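Local coordinates for protein dihydrodipicolinate synthase (Bacillus anthracis, PDB 1XKY) that probably catalyses the condensation of pyruvate with aspartate semialdehyde in lysine biosynthesis, as a TIM-barrel lyase of the dihydrodipicolinate synthase family, at residues A[66-69]-A[70-74]; A[263-266]-A[267-270]; A[177-180]-A[181-184]. All blocks are in the same frame, centred on the assembly; numbering follows the deposited sequence.

Contact 1 of 3, residues A[66-69]-A[70-74]; sequences EKVA and LYRHV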
loop_
_atom_site.group_PDB
_atom_site.type_symbol
_atom_site.label_atom_id
_atom_site.label_comp_id
_atom_site.label_asym_id
_atom_site.label_seq_id
_atom_site.Cartn_x
_atom_site.Cartn_y
_atom_site.Cartn_z
ATOM N N GLU A 66 7.493 33.493 14.758
ATOM C CA GLU A 66 6.078 33.565 14.362
ATOM C C GLU A 66 5.188 32.649 15.205
ATOM O O GLU A 66 4.112 33.057 15.668
ATOM C CB GLU A 66 5.930 33.229 12.874
ATOM C CG GLU A 66 6.342 34.375 11.967
ATOM C CD GLU A 66 6.285 34.035 10.492
ATOM O OE1 GLU A 66 6.654 32.904 10.104
ATOM O OE2 GLU A 66 5.889 34.924 9.716
ATOM N N LYS A 67 5.653 31.419 15.412
ATOM C CA LYS A 67 4.931 30.454 16.223
ATOM C C LYS A 67 4.670 31.011 17.621
ATOM O O LYS A 67 3.537 31.021 18.068
ATOM C CB LYS A 67 5.688 29.123 16.293
ATOM C CG LYS A 67 5.697 28.357 14.982
ATOM C CD LYS A 67 6.556 27.108 15.084
ATOM C CE LYS A 67 6.573 26.361 13.776
ATOM N NZ LYS A 67 7.597 25.302 13.744
ATOM N N VAL A 68 5.721 31.494 18.280
ATOM C CA VAL A 68 5.628 31.996 19.657
ATOM C C VAL A 68 4.716 33.229 19.749
ATOM O O VAL A 68 3.921 33.334 20.672
ATOM C CB VAL A 68 7.037 32.316 20.257
ATOM C CG1 VAL A 68 6.911 32.992 21.638
ATOM C CG2 VAL A 68 7.895 31.043 20.346
ATOM N N ALA A 69 4.826 34.147 18.792
ATOM C CA ALA A 69 3.910 35.296 18.722
ATOM C C ALA A 69 2.453 34.842 18.556
ATOM O O ALA A 69 1.538 35.379 19.197
ATOM C CB ALA A 69 4.307 36.224 17.587
ATOM N N LEU A 70 2.255 33.852 17.687
ATOM C CA LEU A 70 0.940 33.274 17.446
ATOM C C LEU A 70 0.373 32.603 18.695
ATOM O O LEU A 70 -0.806 32.802 19.018
ATOM C CB LEU A 70 0.996 32.269 16.280
ATOM C CG LEU A 70 -0.336 31.650 15.840
ATOM C CD1 LEU A 70 -1.297 32.717 15.337
ATOM C CD2 LEU A 70 -0.102 30.581 14.767
ATOM N N TYR A 71 1.196 31.810 19.388
ATOM C CA TYR A 71 0.765 31.175 20.639
ATOM C C TYR A 71 0.327 32.243 21.641
ATOM O O TYR A 71 -0.736 32.134 22.264
ATOM C CB TYR A 71 1.879 30.348 21.306
ATOM C CG TYR A 71 2.522 29.253 20.482
ATOM C CD1 TYR A 71 1.833 28.591 19.456
ATOM C CD2 TYR A 71 3.829 28.852 20.755
ATOM C CE1 TYR A 71 2.457 27.585 18.708
ATOM C CE2 TYR A 71 4.450 27.846 20.025
ATOM C CZ TYR A 71 3.766 27.215 19.004
ATOM O OH TYR A 71 4.412 26.221 18.283
ATOM N N ARG A 72 1.171 33.264 21.795
ATOM C CA ARG A 72 0.942 34.321 22.773
ATOM C C ARG A 72 -0.368 35.059 22.495
ATOM O O ARG A 72 -1.144 35.312 23.408
ATOM C CB ARG A 72 2.122 35.295 22.778
ATOM C CG ARG A 72 2.020 36.395 23.801
ATOM C CD ARG A 72 3.076 37.467 23.574
ATOM N NE ARG A 72 4.414 37.010 23.949
ATOM C CZ ARG A 72 5.412 36.744 23.108
ATOM N NH1 ARG A 72 5.269 36.883 21.789
ATOM N NH2 ARG A 72 6.580 36.336 23.596
ATOM N N HIS A 73 -0.615 35.383 21.233
ATOM C CA HIS A 73 -1.843 36.074 20.862
ATOM C C HIS A 73 -3.090 35.225 21.114
ATOM O O HIS A 73 -4.094 35.712 21.640
ATOM C CB HIS A 73 -1.806 36.483 19.398
ATOM C CG HIS A 73 -3.034 37.218 18.960
ATOM N ND1 HIS A 73 -3.288 38.516 19.340
ATOM C CD2 HIS A 73 -4.086 36.833 18.200
ATOM C CE1 HIS A 73 -4.435 38.908 18.814
ATOM N NE2 HIS A 73 -4.943 37.904 18.121
ATOM N N VAL A 74 -3.020 33.951 20.738
ATOM C CA VAL A 74 -4.144 33.051 20.916
ATOM C C VAL A 74 -4.430 32.834 22.407
ATOM O O VAL A 74 -5.589 32.809 22.818
ATOM C CB VAL A 74 -3.921 31.700 20.178
ATOM C CG1 VAL A 74 -5.047 30.729 20.478
ATOM C CG2 VAL A 74 -3.788 31.931 18.665
#
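Helix 64-78, the crossover helix of the beta-alpha-beta unit between barrel strands 49-52 and 84-87, carries this contact, in which Lys67 and Tyr71 run side by side one turn apart. The Tyr71 ring is brought back along the helix by a chi1 of -56°, which sets CG opposite its own carbonyl carbon. One ring face thereby comes to rest over the backbone of the preceding turn: Lys67 O lies 3.1 Å above the ring plane, toward the rim. The same carbonyl oxygen accepts from Tyr71 N at 2.8 Å. Lys67 CB comes within 3.7 Å of Tyr71 OH, CG and CD pass the same hydroxyl, and only the end of the extended chain leads off. On another flank, Arg72 bends at chi3 (-73°) and folds its guanidinium back, NH2 coming within 3.9 Å of Val68 CG1 and one guanidinium face lying over Val68 O. On the barrel side, Leu70, Tyr71 and Val74 pack on Val52, and Tyr71 also meets Leu99 and Ala103 of helix 93-105. Glu66 is held by Thr63 and by a salt bridge to Arg278. Tyr71 and Arg72 are tied to the preceding turn by their backbone N-H groups; their flat groups add van der Waals contact across it.

Contact 2 of 3, residues A[263-266]-A[267-270]; sequences VKTA and LQMV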
loop_
_atom_site.group_PDB
_atom_site.type_symbol
_atom_site.label_atom_id
_atom_site.label_comp_id
_atom_site.label_asym_id
_atom_site.label_seq_id
_atom_site.Cartn_x
_atom_site.Cartn_y
_atom_site.Cartn_z
ATOM N N VAL A 263 -9.975 24.544 3.430
ATOM C CA VAL A 263 -10.702 25.052 4.599
ATOM C C VAL A 263 -10.567 26.573 4.751
ATOM O O VAL A 263 -11.553 27.249 5.065
ATOM C CB VAL A 263 -10.362 24.271 5.917
ATOM C CG1 VAL A 263 -8.976 24.587 6.432
ATOM C CG2 VAL A 263 -11.423 24.559 6.989
ATOM N N LYS A 264 -9.376 27.113 4.478
ATOM C CA LYS A 264 -9.188 28.566 4.414
ATOM C C LYS A 264 -10.097 29.227 3.382
ATOM O O LYS A 264 -10.669 30.274 3.643
ATOM C CB LYS A 264 -7.735 28.934 4.092
ATOM C CG LYS A 264 -6.785 28.753 5.243
ATOM C CD LYS A 264 -5.500 29.536 5.021
ATOM C CE LYS A 264 -4.768 29.760 6.315
ATOM N NZ LYS A 264 -3.450 30.421 6.106
ATOM N N THR A 265 -10.210 28.607 2.212
ATOM C CA THR A 265 -11.046 29.124 1.138
ATOM C C THR A 265 -12.524 29.031 1.514
ATOM O O THR A 265 -13.268 29.966 1.281
ATOM C CB THR A 265 -10.773 28.371 -0.189
ATOM O OG1 THR A 265 -9.356 28.289 -0.409
ATOM C CG2 THR A 265 -11.442 29.070 -1.367
ATOM N N ALA A 266 -12.931 27.911 2.111
ATOM C CA ALA A 266 -14.305 27.730 2.616
ATOM C C ALA A 266 -14.680 28.761 3.699
ATOM O O ALA A 266 -15.806 29.276 3.725
ATOM C CB ALA A 266 -14.491 26.306 3.142
ATOM N N LEU A 267 -13.724 29.076 4.571
ATOM C CA LEU A 267 -13.900 30.130 5.567
ATOM C C LEU A 267 -14.151 31.488 4.897
ATOM O O LEU A 267 -15.064 32.222 5.282
ATOM C CB LEU A 267 -12.681 30.196 6.496
ATOM C CG LEU A 267 -12.704 29.196 7.659
ATOM C CD1 LEU A 267 -11.336 29.052 8.302
ATOM C CD2 LEU A 267 -13.752 29.623 8.688
ATOM N N GLN A 268 -13.337 31.813 3.895
ATOM C CA GLN A 268 -13.546 33.015 3.087
ATOM C C GLN A 268 -14.937 33.016 2.437
ATOM O O GLN A 268 -15.613 34.042 2.433
ATOM C CB GLN A 268 -12.429 33.153 2.042
ATOM C CG GLN A 268 -12.609 34.279 1.030
ATOM C CD GLN A 268 -13.167 33.789 -0.299
ATOM O OE1 GLN A 268 -12.590 32.897 -0.943
ATOM N NE2 GLN A 268 -14.289 34.370 -0.721
ATOM N N MET A 269 -15.365 31.868 1.910
ATOM C CA MET A 269 -16.685 31.740 1.266
ATOM C C MET A 269 -17.858 32.057 2.215
ATOM O O MET A 269 -18.896 32.544 1.761
ATOM C CB MET A 269 -16.876 30.329 0.684
ATOM C CG MET A 269 -16.134 30.044 -0.620
ATOM S SD MET A 269 -16.134 28.274 -1.053
ATOM C CE MET A 269 -15.110 28.329 -2.515
ATOM N N VAL A 270 -17.697 31.780 3.513
ATOM C CA VAL A 270 -18.731 32.114 4.512
ATOM C C VAL A 270 -18.416 33.386 5.301
ATOM O O VAL A 270 -18.876 33.545 6.435
ATOM C CB VAL A 270 -19.014 30.945 5.505
ATOM C CG1 VAL A 270 -19.454 29.698 4.749
ATOM C CG2 VAL A 270 -17.806 30.636 6.396
#
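Val263 meets Leu267 one turn on: Leu267 CG rests 3.4 Å from Val263 O, the oxygen that also accepts the Leu267 N-H at 2.9 Å. Next comes Lys264, whose carbonyl receives Gln268 N, while its long side chain heads the other way to a salt bridge with Glu58 and to the carbonyl oxygens of Thr22 and Ser276. Thr265 makes the side-chain to side-chain contacts of this turn. With OG1 beside the backbone N (chi1 -48°), the methyl CG2 is left anti to that N and faces the following turn, where it touches Met269 CE at 3.9 Å and Gln268 OE1 at 4.0 Å. The methionine approaches across the threonine with an extended chain, whereas Gln268 lies alongside it, bent at chi2 (-99°) so that its amide oxygen turns back. Thr265 OG1, on the other branch, bonds to Thr261 O in the turn before. Last in the segment, Ala266 offers its carbonyl to Val270 N at 3.1 Å, with the N-H...O angle down to 140°; Val270 is where helical backbone angles are first abandoned. Around these residues, Ala266 packs on Val220 of helix 218-234 and Met296 of helix 286-297, and Met269 lies against Arg289 and Gln293. The arrangement is that of the last turns of an alpha helix, here helix 261-269 of the C-terminal helical region that follows the eight-stranded barrel in this family.

Contact 3 of 3, residues A[177-180]-A[181-184]; sequences DVLT and MTEI
A chi1 of -69° in Thr182 places OG1 beside its own backbone N, opposite the carbonyl carbon, and this turns the hydroxyl back onto Val178 O, to which it donates at 2.8 Å. Thr182 N donates to the same oxygen at 2.9 Å, and the two donors arrive from opposite faces of the carbonyl plane. The backbone N-H stands well above that plane, 41° out of it, while the hydroxyl is tilted less. Thr182 OG1 has a further partner, His244 NE2 of the second subunit, so this hydroxyl links the helix turn to the subunit interface. Leu179 runs beside Thr182, its CD2 near OG1. Val178 packs on Leu201, and Leu179 on Gly200, of that neighbouring subunit.

Asp177 is the N-cap of helix 178-187, which connects barrel strands 168-173 and 193-196 in a beta-alpha-beta crossover. Its OD1 takes two backbone N-H groups of the first turn: Leu179 N meets it nearly along the C-O axis at 2.9 Å, and Thr180 N comes from above the carboxylate plane at 3.3 Å. Asp177 O is likewise gripped twice, by Thr180 OG1 at 2.9 Å and by Met181 N. Thr180 OG1 can do this because its chi1 of 51° sets it between the backbone N and the carbonyl carbon. Such a cap, with an anionic group over N-H groups of the first turn that lack a carbonyl partner one turn back, would probably be favoured by the helix dipole.

Met181 stretches back along the helix toward its beginning, CG passing 3.4 Å from Asp177 O and SD in loose apolar contact with Val178 CG1, 4.3 Å away. Farther on, Ile184 packs on Val156 and Val159 of helix 156-163 and on Asp173 of strand 168-173, and its side chain lies about 7 Å from a bound potassium ion.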
loop_
_atom_site.group_PDB
_atom_site.type_symbol
_atom_site.label_atom_id
_atom_site.label_comp_id
_atom_site.label_asym_id
_atom_site.label_seq_id
_atom_site.Cartn_x
_atom_site.Cartn_y
_atom_site.Cartn_z
ATOM N N ASP A 177 -7.399 4.033 11.775
ATOM C CA ASP A 177 -7.679 2.665 12.173
ATOM C C ASP A 177 -8.318 2.653 13.553
ATOM O O ASP A 177 -7.631 2.828 14.566
ATOM C CB ASP A 177 -6.375 1.858 12.166
ATOM C CG ASP A 177 -6.599 0.366 12.350
ATOM O OD1 ASP A 177 -7.612 -0.035 12.958
ATOM O OD2 ASP A 177 -5.747 -0.416 11.883
ATOM N N VAL A 178 -9.629 2.419 13.600
ATOM C CA VAL A 178 -10.352 2.446 14.883
ATOM C C VAL A 178 -10.060 1.202 15.736
ATOM O O VAL A 178 -10.365 1.182 16.933
ATOM C CB VAL A 178 -11.882 2.676 14.712
ATOM C CG1 VAL A 178 -12.142 3.966 13.923
ATOM C CG2 VAL A 178 -12.572 1.482 14.062
ATOM N N LEU A 179 -9.440 0.184 15.136
ATOM C CA LEU A 179 -9.042 -1.018 15.886
ATOM C C LEU A 179 -7.718 -0.876 16.651
ATOM O O LEU A 179 -7.574 -1.440 17.734
ATOM C CB LEU A 179 -9.048 -2.250 14.979
ATOM C CG LEU A 179 -10.421 -2.599 14.377
ATOM C CD1 LEU A 179 -10.377 -3.941 13.672
ATOM C CD2 LEU A 179 -11.525 -2.612 15.430
ATOM N N THR A 180 -6.757 -0.118 16.121
ATOM C CA THR A 180 -5.598 0.275 16.929
ATOM C C THR A 180 -6.038 1.268 18.028
ATOM O O THR A 180 -5.592 1.171 19.170
ATOM C CB THR A 180 -4.446 0.880 16.088
ATOM O OG1 THR A 180 -4.953 1.923 15.251
ATOM C CG2 THR A 180 -3.780 -0.196 15.233
ATOM N N MET A 181 -6.928 2.200 17.686
ATOM C CA MET A 181 -7.528 3.084 18.700
ATOM C C MET A 181 -8.156 2.257 19.832
ATOM O O MET A 181 -7.907 2.528 21.004
ATOM C CB MET A 181 -8.599 3.995 18.091
ATOM C CG MET A 181 -8.093 5.046 17.112
ATOM S SD MET A 181 -9.473 6.091 16.606
ATOM C CE MET A 181 -8.881 6.746 15.048
ATOM N N THR A 182 -8.941 1.237 19.472
ATOM C CA THR A 182 -9.582 0.343 20.447
ATOM C C THR A 182 -8.568 -0.190 21.445
ATOM O O THR A 182 -8.813 -0.194 22.644
ATOM C CB THR A 182 -10.277 -0.877 19.765
ATOM O OG1 THR A 182 -11.417 -0.441 19.013
ATOM C CG2 THR A 182 -10.719 -1.898 20.794
ATOM N N GLU A 183 -7.430 -0.647 20.931
ATOM C CA GLU A 183 -6.403 -1.263 21.758
ATOM C C GLU A 183 -5.722 -0.255 22.688
ATOM O O GLU A 183 -5.436 -0.562 23.852
ATOM C CB GLU A 183 -5.370 -1.946 20.863
ATOM C CG GLU A 183 -4.494 -2.950 21.587
ATOM C CD GLU A 183 -3.488 -3.606 20.661
ATOM O OE1 GLU A 183 -3.756 -3.655 19.443
ATOM O OE2 GLU A 183 -2.433 -4.068 21.154
ATOM N N ILE A 184 -5.447 0.938 22.166
ATOM C CA ILE A 184 -4.865 2.017 22.966
ATOM C C ILE A 184 -5.819 2.386 24.096
ATOM O O ILE A 184 -5.401 2.521 25.243
ATOM C CB ILE A 184 -4.562 3.282 22.111
ATOM C CG1 ILE A 184 -3.455 2.981 21.083
ATOM C CG2 ILE A 184 -4.150 4.459 23.019
ATOM C CD1 ILE A 184 -3.311 4.038 20.006
#

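From the N terminus the chain reaches contact 1 on helix 64-78, then contact 3 at the start of helix 178-187, and finally contact 2 at the end of helix 261-269. Each lies within one continuous helical stretch, so none closes a long loop, and the three follow in series without nesting or crossing. Contacts 1 and 3 belong to crossover helices on opposite sides of the chain's centre, the centres of the two contacts being about 34 Å apart; contact 3 alone touches a second subunit. Contact 2 sits in the helices beyond the last barrel strand, its nearest atoms about 9 Å from contact 1. Thr22 is met by contacts 1 and 2: Leu70 packs on it and Lys264 bonds to its carbonyl.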